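Local coordinates for thiamine-binding periplasmic protein (Escherichia coli, PDB 2QRY) that binds thiamine, thiamine phosphate and thiamine diphosphate with high affinity as the periplasmic component of the ThiBPQ ABC transporter for thiamine import, at residues P222-L227 against G281-P286. Residues are numbered along the deposited sequence; the frame is centred on the assembly and turned at random.
With TPS (thiamin phosphate), chain E.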
loop_
_atom_site.group_PDB
_atom_site.type_symbol
_atom_site.label_atom_id
_atom_site.label_comp_id
_atom_site.label_asym_id
_atom_site.label_seq_id
_atom_site.Cartn_x
_atom_site.Cartn_y
_atom_site.Cartn_z
ATOM N N PRO A 222 -9.274 6.644 -8.278
ATOM C CA PRO A 222 -10.027 7.572 -9.131
ATOM C C PRO A 222 -10.006 9.001 -8.603
ATOM O O PRO A 222 -10.039 9.958 -9.376
ATOM C CB PRO A 222 -11.431 6.973 -9.141
ATOM C CG PRO A 222 -11.157 5.479 -9.023
ATOM C CD PRO A 222 -10.074 5.449 -7.950
ATOM N N ALA A 223 -9.936 9.136 -7.284
ATOM C CA ALA A 223 -9.913 10.448 -6.650
ATOM C C ALA A 223 -8.754 11.305 -7.161
ATOM O O ALA A 223 -8.873 12.533 -7.251
ATOM C CB ALA A 223 -9.826 10.298 -5.138
ATOM N N TYR A 224 -7.626 10.674 -7.485
ATOM C CA TYR A 224 -6.494 11.446 -8.002
ATOM C C TYR A 224 -6.902 12.168 -9.280
ATOM O O TYR A 224 -6.691 13.375 -9.420
ATOM C CB TYR A 224 -5.295 10.559 -8.333
ATOM C CG TYR A 224 -4.296 11.286 -9.204
ATOM C CD1 TYR A 224 -3.470 12.273 -8.668
ATOM C CD2 TYR A 224 -4.245 11.057 -10.584
ATOM C CE1 TYR A 224 -2.622 13.023 -9.480
ATOM C CE2 TYR A 224 -3.403 11.801 -11.404
ATOM C CZ TYR A 224 -2.594 12.785 -10.845
ATOM O OH TYR A 224 -1.770 13.544 -11.649
ATOM N N HIS A 225 -7.477 11.419 -10.216
ATOM C CA HIS A 225 -7.898 11.991 -11.480
ATOM C C HIS A 225 -9.035 12.997 -11.340
ATOM O O HIS A 225 -9.063 14.010 -12.039
ATOM C CB HIS A 225 -8.287 10.882 -12.451
ATOM C CG HIS A 225 -7.157 9.959 -12.795
ATOM N ND1 HIS A 225 -6.891 8.808 -12.084
ATOM C CD2 HIS A 225 -6.211 10.032 -13.758
ATOM C CE1 HIS A 225 -5.831 8.212 -12.599
ATOM N NE2 HIS A 225 -5.400 8.933 -13.616
ATOM N N ILE A 226 -9.969 12.736 -10.435
ATOM C CA ILE A 226 -11.080 13.658 -10.240
ATOM C C ILE A 226 -10.594 15.042 -9.793
ATOM O O ILE A 226 -10.847 16.040 -10.460
ATOM C CB ILE A 226 -12.076 13.122 -9.187
ATOM C CG1 ILE A 226 -12.696 11.809 -9.675
ATOM C CG2 ILE A 226 -13.168 14.159 -8.927
ATOM C CD1 ILE A 226 -13.649 11.162 -8.669
ATOM N N LEU A 227 -9.883 15.095 -8.672
ATOM C CA LEU A 227 -9.388 16.359 -8.121
ATOM C C LEU A 227 -8.260 17.051 -8.899
ATOM O O LEU A 227 -8.327 18.254 -9.165
ATOM C CB LEU A 227 -8.924 16.157 -6.667
ATOM C CG LEU A 227 -9.946 15.874 -5.555
ATOM C CD1 LEU A 227 -10.437 14.427 -5.606
ATOM C CD2 LEU A 227 -9.288 16.151 -4.206
ATOM N N GLY A 281 -2.185 13.526 -1.117
ATOM C CA GLY A 281 -0.792 13.192 -1.347
ATOM C C GLY A 281 -0.604 11.729 -1.704
ATOM O O GLY A 281 0.028 11.408 -2.710
ATOM N N ASN A 282 -1.164 10.845 -0.879
ATOM C CA ASN A 282 -1.052 9.403 -1.082
ATOM C C ASN A 282 -2.337 8.795 -1.640
ATOM O O ASN A 282 -2.351 7.630 -2.031
ATOM C CB ASN A 282 -0.715 8.708 0.239
ATOM C CG ASN A 282 0.358 7.625 0.087
ATOM O OD1 ASN A 282 0.401 6.656 0.856
ATOM N ND2 ASN A 282 1.239 7.800 -0.888
ATOM N N TRP A 283 -3.415 9.574 -1.667
ATOM C CA TRP A 283 -4.692 9.083 -2.170
ATOM C C TRP A 283 -5.104 7.799 -1.448
ATOM O O TRP A 283 -5.254 6.731 -2.038
ATOM C CB TRP A 283 -4.596 8.874 -3.684
ATOM C CG TRP A 283 -4.223 10.151 -4.361
ATOM C CD1 TRP A 283 -2.980 10.522 -4.796
ATOM C CD2 TRP A 283 -5.071 11.288 -4.558
ATOM N NE1 TRP A 283 -3.001 11.820 -5.240
ATOM C CE2 TRP A 283 -4.272 12.315 -5.106
ATOM C CE3 TRP A 283 -6.429 11.540 -4.316
ATOM C CZ2 TRP A 283 -4.787 13.579 -5.419
ATOM C CZ3 TRP A 283 -6.943 12.795 -4.626
ATOM C CH2 TRP A 283 -6.120 13.799 -5.172
HETATM N N MSE A 284 -5.277 7.940 -0.144
HETATM C CA MSE A 284 -5.663 6.856 0.745
HETATM C C MSE A 284 -6.493 7.501 1.853
HETATM O O MSE A 284 -6.501 8.726 1.985
HETATM C CB MSE A 284 -4.407 6.220 1.359
HETATM C CG MSE A 284 -3.504 5.489 0.379
HETATM SE SE MSE A 284 -4.287 3.828 -0.235
HETATM C CE MSE A 284 -3.763 2.685 1.254
ATOM N N TYR A 285 -7.184 6.692 2.650
ATOM C CA TYR A 285 -7.984 7.231 3.749
ATOM C C TYR A 285 -7.077 7.470 4.956
ATOM O O TYR A 285 -6.307 6.592 5.349
ATOM C CB TYR A 285 -9.109 6.261 4.127
ATOM C CG TYR A 285 -10.146 6.087 3.044
ATOM C CD1 TYR A 285 -11.038 7.112 2.733
ATOM C CD2 TYR A 285 -10.222 4.903 2.312
ATOM C CE1 TYR A 285 -11.981 6.965 1.718
ATOM C CE2 TYR A 285 -11.163 4.743 1.296
ATOM C CZ TYR A 285 -12.037 5.780 1.005
ATOM O OH TYR A 285 -12.955 5.628 -0.005
ATOM N N PRO A 286 -7.152 8.669 5.554
ATOM C CA PRO A 286 -6.338 9.025 6.719
ATOM C C PRO A 286 -6.658 8.168 7.934
ATOM O O PRO A 286 -7.727 7.556 8.026
ATOM C CB PRO A 286 -6.687 10.493 6.954
ATOM C CG PRO A 286 -7.099 10.971 5.609
ATOM C CD PRO A 286 -7.936 9.829 5.104
HETATM C CM2 TPS E . -3.462 7.555 -8.270
HETATM N N3 TPS E . -0.559 4.065 -3.516
HETATM C C2 TPS E . -0.041 3.885 -4.715
HETATM S S1 TPS E . 1.186 2.699 -4.473
HETATM C C5 TPS E . 0.959 2.471 -2.733
HETATM C C4 TPS E . -0.066 3.353 -2.464
HETATM C CM4 TPS E . -0.613 3.500 -1.048
HETATM C C6 TPS E . 1.754 1.514 -1.901
HETATM C C7 TPS E . 2.760 1.002 -2.933
HETATM O O7 TPS E . 3.649 0.008 -2.439
HETATM N N1A TPS E . -3.661 5.882 -6.478
HETATM C C2A TPS E . -2.988 6.919 -6.984
HETATM N N3A TPS E . -1.907 7.399 -6.373
HETATM C C4A TPS E . -1.449 6.858 -5.223
HETATM N N4A TPS E . -0.321 7.375 -4.613
HETATM C C5A TPS E . -2.143 5.745 -4.651
HETATM C C6A TPS E . -3.277 5.282 -5.340
HETATM C C7A TPS E . -1.697 5.052 -3.341
HETATM P P1 TPS E . 4.622 -0.383 -3.669
HETATM O O1 TPS E . 3.763 -0.810 -4.893
HETATM O O2 TPS E . 5.649 -1.514 -3.255
HETATM O O3 TPS E . 5.428 0.873 -4.065
#
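Trp283 lays one face of its indole against Tyr224 on helix 221-229, while Ala223 and Leu227 meet the rim of its benzo ring, and the contact can be followed outward along that single side chain. CB sits near the pyrimidine of thiamin phosphate, and CD1 comes closer, 3.7 Å from N3A of the ligand. NE1 lies at the edge of the Tyr224 ring, 3.5 Å from its CD1. The two aromatics form an offset edge-to-face pair with planes at 86°; with chi1 164° swinging CG away from the backbone N, the tyrosine turns its CD1 edge to the indole face. Over the six-membered ring Tyr224 CA makes a CH-pi contact, 3.4 Å from the centroid and almost on the ring normal. Across the indole from NE1, CE3 meets Ala223 CB at 3.7 Å; of the outer atoms, CZ3 approaches Ala223 O obliquely and CH2 has Leu227 CB beside its edge at 4.0 Å. The tyrosine reaches the ligand as well: its CB is 3.5 Å from methyl CM2. Trp283, with positive phi, follows helix 278-281, and its carbonyl accepts a hydrogen bond from Thr220 OG1. Helix and turn thereby line one side of the pyrimidine in the ligand cleft of a periplasmic solute-binding protein.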